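Local structure of cell envelope-related transcriptional attenuator domain-containing protein (Streptococcus agalactiae, 3OKZ) at residues R64-K69 with Q260-K265; Q102-I107 with T288-Y293. The protein is of unknown function but, as a LytR/CpsA/Psr family member, probably transfers lipid-linked glycopolymers onto the bacterial cell wall. All blocks are in the same frame, centred on the assembly; numbering follows the deposited sequence.

Interaction 1 (R64-K69 with Q260-K265); sequences RDVLIK and QILTKK
Q260 turns its CG beside its own backbone N (chi1 -59°), which lays that methylene against D65 CB, while V66, with CG1 anti to the backbone N (chi1 165°), directs this methyl at L262. Between these side-chain contacts the two backbones are bridged at a single point. Q260 bonds through both its backbone N and its backbone O: its N gives a weak, bent bond to D65 O at 3.0 Å, and its O receives L67 N at 2.9 Å, almost head-on, with a C=O...N angle of 163°. Both bonds flank V66, whose CA-H also faces Q260 O. Because one residue is gripped by the neighbours of its partner, the pattern is that of an isolated parallel bridge.

Apolar groups close over the bridge at two places. V66 CG1 meets L262 CD1 at 3.7 Å, the two side chains crossing at about a right angle. L67 and I261 instead run side by side in the same direction, and their ends touch through L67 CD2 and I261 CD1, also 3.7 Å apart. The Q260 chain bends at chi2, and its amide is held by partners beyond the contact: OE1 by the hydroxyl of Y180 and NE2, weakly, by D250.

Of the six residues that touch, five are buried. The bridge joins the chain just beyond strand 56-62 to strand 258-261, an outermost strand of the seven-stranded mixed sheet, where that strand gives way to helix 264-277. It thus ties a connecting segment of the LytR/CpsA/Psr fold to the edge of its central sheet.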
ATOM      1  N   ARG A  64       4.474   7.221   3.631  1.00 15.08           N
ATOM      2  CA  ARG A  64       4.336   8.299   2.646  1.00 13.48           C
ATOM      3  C   ARG A  64       5.310   9.460   2.804  1.00 19.17           C
ATOM      4  O   ARG A  64       5.568  10.184   1.841  1.00 31.83           O
ATOM      5  CB  ARG A  64       2.923   8.863   2.707  1.00 45.75           C
ATOM      6  CG  ARG A  64       2.527   9.324   4.113  1.00 69.29           C
ATOM      7  CD  ARG A  64       1.197  10.048   4.106  1.00 81.68           C
ATOM      8  NE  ARG A  64       0.188   9.283   3.385  1.00 90.76           N
ATOM      9  CZ  ARG A  64      -1.066   9.680   3.214  1.00 97.65           C
ATOM     10  NH1 ARG A  64      -1.471  10.841   3.717  1.00 92.26           N
ATOM     11  NH2 ARG A  64      -1.913   8.919   2.537  1.00108.33           N
ATOM     12  N   ASP A  65       5.833   9.647   4.016  1.00 27.26           N
ATOM     13  CA  ASP A  65       6.757  10.743   4.306  1.00 22.51           C
ATOM     14  C   ASP A  65       8.236  10.394   4.102  1.00 19.61           C
ATOM     15  O   ASP A  65       9.118  11.211   4.357  1.00 23.00           O
ATOM     16  CB  ASP A  65       6.520  11.258   5.739  1.00 23.41           C
ATOM     17  CG  ASP A  65       5.200  12.039   5.882  1.00 31.65           C
ATOM     18  OD1 ASP A  65       4.780  12.315   7.030  1.00 34.64           O
ATOM     19  OD2 ASP A  65       4.585  12.388   4.851  1.00 24.60           O
ATOM     20  N   VAL A  66       8.507   9.183   3.632  1.00 22.27           N
ATOM     21  CA  VAL A  66       9.878   8.744   3.382  1.00 22.00           C
ATOM     22  C   VAL A  66      10.562   9.640   2.342  1.00 20.71           C
ATOM     23  O   VAL A  66       9.993   9.928   1.285  1.00 12.88           O
ATOM     24  CB  VAL A  66       9.887   7.276   2.910  1.00 16.76           C
ATOM     25  CG1 VAL A  66      11.224   6.918   2.303  1.00 19.64           C
ATOM     26  CG2 VAL A  66       9.600   6.371   4.093  1.00 10.35           C
ATOM     27  N   LEU A  67      11.777  10.088   2.646  1.00 27.64           N
ATOM     28  CA  LEU A  67      12.525  10.963   1.738  1.00 17.13           C
ATOM     29  C   LEU A  67      13.138  10.142   0.615  1.00 23.56           C
ATOM     30  O   LEU A  67      13.983   9.279   0.866  1.00 39.67           O
ATOM     31  CB  LEU A  67      13.632  11.686   2.506  1.00  8.23           C
ATOM     32  CG  LEU A  67      14.414  12.783   1.798  1.00 10.35           C
ATOM     33  CD1 LEU A  67      13.481  13.914   1.392  1.00  6.94           C
ATOM     34  CD2 LEU A  67      15.487  13.283   2.729  1.00 26.10           C
ATOM     35  N   ILE A  68      12.738  10.418  -0.621  1.00 24.98           N
ATOM     36  CA  ILE A  68      13.252   9.651  -1.750  1.00 19.81           C
ATOM     37  C   ILE A  68      13.505  10.498  -2.998  1.00 27.47           C
ATOM     38  O   ILE A  68      12.906  11.557  -3.169  1.00 32.14           O
ATOM     39  CB  ILE A  68      12.253   8.511  -2.117  1.00  6.62           C
ATOM     40  CG1 ILE A  68      13.012   7.260  -2.573  1.00 11.88           C
ATOM     41  CG2 ILE A  68      11.339   8.953  -3.255  1.00  6.73           C
ATOM     42  CD1 ILE A  68      12.118   6.062  -2.783  1.00 11.28           C
ATOM     43  N   LYS A  69      14.396  10.026  -3.864  1.00 32.23           N
ATOM     44  CA  LYS A  69      14.692  10.718  -5.116  1.00 28.74           C
ATOM     45  C   LYS A  69      13.743  10.120  -6.149  1.00 38.66           C
ATOM     46  O   LYS A  69      14.028   9.074  -6.735  1.00 41.43           O
ATOM     47  CB  LYS A  69      16.142  10.468  -5.537  1.00 28.74           C
ATOM     48  CG  LYS A  69      16.508  10.984  -6.923  1.00 40.79           C
ATOM     49  CD  LYS A  69      17.954  10.623  -7.249  1.00 47.86           C
ATOM     50  CE  LYS A  69      18.391  11.161  -8.605  1.00 50.02           C
ATOM     51  NZ  LYS A  69      18.271  12.652  -8.699  1.00 45.68           N
ATOM     52  N   GLN A 260      10.767  11.585   6.891  1.00 18.79           N
ATOM     53  CA  GLN A 260      11.130  10.288   7.444  1.00 25.56           C
ATOM     54  C   GLN A 260      12.376   9.868   6.661  1.00 18.53           C
ATOM     55  O   GLN A 260      12.324   9.719   5.431  1.00 21.74           O
ATOM     56  CB  GLN A 260      10.022   9.263   7.192  1.00 30.60           C
ATOM     57  CG  GLN A 260       8.656   9.602   7.760  1.00 37.16           C
ATOM     58  CD  GLN A 260       8.584   9.429   9.260  1.00 43.75           C
ATOM     59  OE1 GLN A 260       9.094   8.453   9.806  1.00 48.39           O
ATOM     60  NE2 GLN A 260       7.933  10.370   9.935  1.00 47.48           N
ATOM     61  N   ILE A 261      13.491   9.685   7.357  1.00 13.59           N
ATOM     62  CA  ILE A 261      14.728   9.283   6.694  1.00 19.13           C
ATOM     63  C   ILE A 261      15.168   7.898   7.154  1.00 22.15           C
ATOM     64  O   ILE A 261      15.499   7.688   8.319  1.00 31.18           O
ATOM     65  CB  ILE A 261      15.847  10.313   6.953  1.00 18.87           C
ATOM     66  CG1 ILE A 261      15.375  11.684   6.461  1.00 20.36           C
ATOM     67  CG2 ILE A 261      17.133   9.885   6.265  1.00 14.33           C
ATOM     68  CD1 ILE A 261      16.468  12.690   6.251  1.00 20.50           C
ATOM     69  N   LEU A 262      15.158   6.960   6.213  1.00 21.32           N
ATOM     70  CA  LEU A 262      15.521   5.567   6.457  1.00 18.82           C
ATOM     71  C   LEU A 262      17.018   5.355   6.650  1.00 11.53           C
ATOM     72  O   LEU A 262      17.827   6.061   6.063  1.00 12.42           O
ATOM     73  CB  LEU A 262      15.057   4.714   5.274  1.00 11.07           C
ATOM     74  CG  LEU A 262      13.576   4.822   4.931  1.00 14.33           C
ATOM     75  CD1 LEU A 262      13.297   4.169   3.609  1.00 11.87           C
ATOM     76  CD2 LEU A 262      12.766   4.167   6.025  1.00 25.49           C
ATOM     77  N   THR A 263      17.380   4.384   7.477  1.00 12.99           N
ATOM     78  CA  THR A 263      18.786   4.073   7.688  1.00 16.29           C
ATOM     79  C   THR A 263      19.193   2.957   6.748  1.00 25.44           C
ATOM     80  O   THR A 263      18.348   2.167   6.312  1.00 19.78           O
ATOM     81  CB  THR A 263      19.083   3.582   9.114  1.00 12.64           C
ATOM     82  OG1 THR A 263      17.961   2.850   9.630  1.00 14.00           O
ATOM     83  CG2 THR A 263      19.412   4.750   9.999  1.00 21.61           C
ATOM     84  N   LYS A 264      20.490   2.890   6.447  1.00 28.52           N
ATOM     85  CA  LYS A 264      21.016   1.857   5.568  1.00 20.60           C
ATOM     86  C   LYS A 264      20.743   0.467   6.143  1.00 25.83           C
ATOM     87  O   LYS A 264      20.163  -0.390   5.469  1.00 32.08           O
ATOM     88  CB  LYS A 264      22.522   2.041   5.362  1.00 29.10           C
ATOM     89  CG  LYS A 264      22.917   3.230   4.479  1.00 37.67           C
ATOM     90  CD  LYS A 264      24.442   3.328   4.293  1.00 43.29           C
ATOM     91  CE  LYS A 264      24.853   4.533   3.444  1.00 44.36           C
ATOM     92  NZ  LYS A 264      26.338   4.713   3.384  1.00 44.32           N
ATOM     93  N   LYS A 265      21.145   0.257   7.391  1.00 33.41           N
ATOM     94  CA  LYS A 265      20.972  -1.029   8.057  1.00 37.53           C
ATOM     95  C   LYS A 265      19.556  -1.589   7.934  1.00 43.17           C
ATOM     96  O   LYS A 265      19.368  -2.792   7.759  1.00 45.83           O
ATOM     97  CB  LYS A 265      21.315  -0.890   9.541  1.00 43.66           C
ATOM     98  CG  LYS A 265      21.536  -2.201  10.285  1.00 55.68           C
ATOM     99  CD  LYS A 265      22.974  -2.701  10.118  1.00 72.60           C
ATOM    100  CE  LYS A 265      23.273  -3.896  11.025  1.00 75.63           C
ATOM    101  NZ  LYS A 265      24.717  -4.277  11.008  1.00 72.53           N
TER

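Interaction 2 (Q102-I107 with T288-Y293); sequences QDLLDI and TSAILY
L104 and T288 have the nearest CA atoms across this contact and, with D103 and S289, account for most of the buried surface. L104 offers its carbonyl, which lies in the last turn of helix 93-105, and T288 OG1 donates to L104 O at 2.8 Å. The hydroxyl comes in from the side of the carbonyl, at a C=O...O angle of 118° and tilted slightly from the carbonyl plane. T288 reaches it because OG1 stands anti to the backbone N (chi1 -175°). T288 OG1 in turn accepts A290 N at 3.2 Å, closing an ST turn; the hydroxyl is therefore held from both the helix and its own loop, and its rotation is set by the two bonds together.

One residue earlier in the helix, D103 O faces the backbone of the loop: S289 N makes a weak bond to it at 3.2 Å, and the CA-H of T288 points at it as well. S289, with OG between its backbone N and carbonyl carbon (chi1 49°), sets that hydroxyl oxygen against D103 CB, whereas the carboxylate of D103 turns elsewhere, to the hydroxyl of S71. The L104 side chain runs alongside that of T288, and its CD1 reaches A290 CB at 4.2 Å.

Residues 288-290 of the loop are thus pinned to the C-terminal turn of helix 93-105. Strand 67-69 lies beside both, with I68 touching L104, S289 and A290, while helix 264-277 packs on L105 and T288 and holds the carboxylate of D106 through K275.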
ATOM      1  N   GLN A 102       9.882   0.628  -7.104  1.00 25.28           N
ATOM      2  CA  GLN A 102      10.808  -0.398  -7.539  1.00 35.42           C
ATOM      3  C   GLN A 102      12.226   0.046  -7.190  1.00 35.47           C
ATOM      4  O   GLN A 102      13.033  -0.756  -6.721  1.00 37.35           O
ATOM      5  CB  GLN A 102      10.667  -0.656  -9.044  1.00 36.04           C
ATOM      6  CG  GLN A 102       9.328  -1.281  -9.436  1.00 37.67           C
ATOM      7  CD  GLN A 102       9.288  -1.796 -10.864  1.00 36.17           C
ATOM      8  OE1 GLN A 102       8.329  -2.442 -11.269  1.00 44.27           O
ATOM      9  NE2 GLN A 102      10.325  -1.512 -11.626  1.00 26.81           N
ATOM     10  N   ASP A 103      12.526   1.328  -7.390  1.00 26.44           N
ATOM     11  CA  ASP A 103      13.860   1.833  -7.077  1.00 21.86           C
ATOM     12  C   ASP A 103      14.115   1.938  -5.584  1.00 31.16           C
ATOM     13  O   ASP A 103      15.265   1.873  -5.139  1.00 35.46           O
ATOM     14  CB  ASP A 103      14.094   3.196  -7.719  1.00 23.28           C
ATOM     15  CG  ASP A 103      14.319   3.098  -9.216  1.00 36.95           C
ATOM     16  OD1 ASP A 103      14.781   2.020  -9.675  1.00 43.35           O
ATOM     17  OD2 ASP A 103      14.047   4.104  -9.923  1.00 25.54           O
ATOM     18  N   LEU A 104      13.041   2.116  -4.817  1.00 26.78           N
ATOM     19  CA  LEU A 104      13.139   2.210  -3.368  1.00 22.90           C
ATOM     20  C   LEU A 104      13.592   0.880  -2.768  1.00 22.07           C
ATOM     21  O   LEU A 104      14.527   0.829  -1.968  1.00 16.33           O
ATOM     22  CB  LEU A 104      11.782   2.587  -2.773  1.00 28.00           C
ATOM     23  CG  LEU A 104      11.516   2.168  -1.314  1.00 23.34           C
ATOM     24  CD1 LEU A 104      12.490   2.865  -0.364  1.00 18.09           C
ATOM     25  CD2 LEU A 104      10.076   2.499  -0.954  1.00 15.98           C
ATOM     26  N   LEU A 105      12.917  -0.195  -3.162  1.00 21.73           N
ATOM     27  CA  LEU A 105      13.228  -1.519  -2.648  1.00 23.12           C
ATOM     28  C   LEU A 105      14.261  -2.314  -3.435  1.00 32.74           C
ATOM     29  O   LEU A 105      14.700  -3.360  -2.970  1.00 29.94           O
ATOM     30  CB  LEU A 105      11.956  -2.344  -2.557  1.00 16.15           C
ATOM     31  CG  LEU A 105      10.842  -1.790  -1.678  1.00  9.79           C
ATOM     32  CD1 LEU A 105       9.613  -2.689  -1.832  1.00  2.69           C
ATOM     33  CD2 LEU A 105      11.305  -1.729  -0.227  1.00  3.17           C
ATOM     34  N   ASP A 106      14.645  -1.834  -4.614  1.00 37.50           N
ATOM     35  CA  ASP A 106      15.622  -2.548  -5.440  1.00 34.42           C
ATOM     36  C   ASP A 106      15.048  -3.900  -5.848  1.00 32.79           C
ATOM     37  O   ASP A 106      15.604  -4.958  -5.520  1.00 25.67           O
ATOM     38  CB  ASP A 106      16.924  -2.776  -4.669  1.00 27.18           C
ATOM     39  CG  ASP A 106      17.980  -3.453  -5.513  1.00 25.41           C
ATOM     40  OD1 ASP A 106      18.269  -2.934  -6.611  1.00 29.51           O
ATOM     41  OD2 ASP A 106      18.518  -4.497  -5.091  1.00 22.47           O
ATOM     42  N   ILE A 107      13.929  -3.855  -6.563  1.00 31.12           N
ATOM     43  CA  ILE A 107      13.245  -5.061  -7.000  1.00 18.52           C
ATOM     44  C   ILE A 107      12.204  -4.716  -8.056  1.00 24.92           C
ATOM     45  O   ILE A 107      11.719  -3.584  -8.132  1.00 32.35           O
ATOM     46  CB  ILE A 107      12.538  -5.743  -5.799  1.00 41.25           C
ATOM     47  CG1 ILE A 107      11.943  -7.081  -6.219  1.00 54.71           C
ATOM     48  CG2 ILE A 107      11.420  -4.854  -5.277  1.00 39.03           C
ATOM     49  CD1 ILE A 107      11.232  -7.792  -5.088  1.00 63.08           C
ATOM     50  N   THR A 288      19.413   1.887  -3.477  1.00 19.69           N
ATOM     51  CA  THR A 288      18.068   2.434  -3.367  1.00 21.29           C
ATOM     52  C   THR A 288      18.086   3.836  -3.927  1.00 21.81           C
ATOM     53  O   THR A 288      19.155   4.404  -4.142  1.00 36.15           O
ATOM     54  CB  THR A 288      17.616   2.546  -1.899  1.00 23.33           C
ATOM     55  OG1 THR A 288      16.253   2.985  -1.847  1.00 29.04           O
ATOM     56  CG2 THR A 288      18.471   3.560  -1.168  1.00 22.47           C
ATOM     57  N   SER A 289      16.907   4.401  -4.158  1.00 18.82           N
ATOM     58  CA  SER A 289      16.833   5.766  -4.673  1.00 26.03           C
ATOM     59  C   SER A 289      16.464   6.707  -3.538  1.00 24.25           C
ATOM     60  O   SER A 289      16.316   7.910  -3.734  1.00 21.37           O
ATOM     61  CB  SER A 289      15.804   5.861  -5.802  1.00 28.82           C
ATOM     62  OG  SER A 289      14.578   5.259  -5.428  1.00 36.28           O
ATOM     63  N   ALA A 290      16.330   6.144  -2.345  1.00 31.84           N
ATOM     64  CA  ALA A 290      15.964   6.922  -1.174  1.00 34.77           C
ATOM     65  C   ALA A 290      17.189   7.474  -0.475  1.00 32.04           C
ATOM     66  O   ALA A 290      18.269   6.892  -0.529  1.00 28.83           O
ATOM     67  CB  ALA A 290      15.137   6.074  -0.202  1.00 27.08           C
ATOM     68  N   ILE A 291      16.988   8.609   0.184  1.00 23.65           N
ATOM     69  CA  ILE A 291      18.025   9.306   0.912  1.00 19.93           C
ATOM     70  C   ILE A 291      18.273   8.587   2.226  1.00 18.17           C
ATOM     71  O   ILE A 291      17.396   8.516   3.078  1.00 26.50           O
ATOM     72  CB  ILE A 291      17.587  10.757   1.178  1.00 23.52           C
ATOM     73  CG1 ILE A 291      17.524  11.524  -0.141  1.00 20.30           C
ATOM     74  CG2 ILE A 291      18.560  11.441   2.115  1.00 28.13           C
ATOM     75  CD1 ILE A 291      16.575  10.928  -1.151  1.00 28.11           C
ATOM     76  N   LEU A 292      19.465   8.041   2.393  1.00 24.65           N
ATOM     77  CA  LEU A 292      19.770   7.327   3.617  1.00 21.64           C
ATOM     78  C   LEU A 292      20.171   8.250   4.761  1.00 24.44           C
ATOM     79  O   LEU A 292      20.723   9.342   4.562  1.00 20.31           O
ATOM     80  CB  LEU A 292      20.858   6.293   3.353  1.00 19.00           C
ATOM     81  CG  LEU A 292      20.457   5.293   2.265  1.00 21.04           C
ATOM     82  CD1 LEU A 292      21.654   4.438   1.922  1.00 26.37           C
ATOM     83  CD2 LEU A 292      19.277   4.415   2.734  1.00 17.78           C
ATOM     84  N   TYR A 293      19.879   7.788   5.968  1.00 22.77           N
ATOM     85  CA  TYR A 293      20.145   8.538   7.186  1.00 23.44           C
ATOM     86  C   TYR A 293      21.602   8.884   7.362  1.00 28.24           C
ATOM     87  O   TYR A 293      21.918   9.944   7.889  1.00 25.99           O
ATOM     88  CB  TYR A 293      19.641   7.738   8.392  1.00 25.54           C
ATOM     89  CG  TYR A 293      19.831   8.394   9.738  1.00 17.60           C
ATOM     90  CD1 TYR A 293      20.976   8.165  10.495  1.00 15.00           C
ATOM     91  CD2 TYR A 293      18.838   9.214  10.281  1.00 25.90           C
ATOM     92  CE1 TYR A 293      21.126   8.730  11.768  1.00 22.33           C
ATOM     93  CE2 TYR A 293      18.979   9.783  11.552  1.00 26.67           C
ATOM     94  CZ  TYR A 293      20.122   9.535  12.290  1.00 29.10           C
ATOM     95  OH  TYR A 293      20.247  10.066  13.554  1.00 26.71           O
TER

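From the N terminus the chain passes 64-69, then 102-107 at the end of helix 93-105, then 260-265 and finally 288-293. Interaction 1 closes a loop of 190 residues and interaction 2 one of 180, and the two loops cross, since each begins before the other has closed. Their centres are only about 8 Å apart. Segment 288-293 links them directly: S289 O lies 2.9 Å from K69 N, and Y293 N lies 2.7 Å from L262 O, both probable hydrogen bonds. The C-terminal loop thereby runs between strand 67-69 and the 260-265 segment, joining helix 93-105 to the edge of the central sheet.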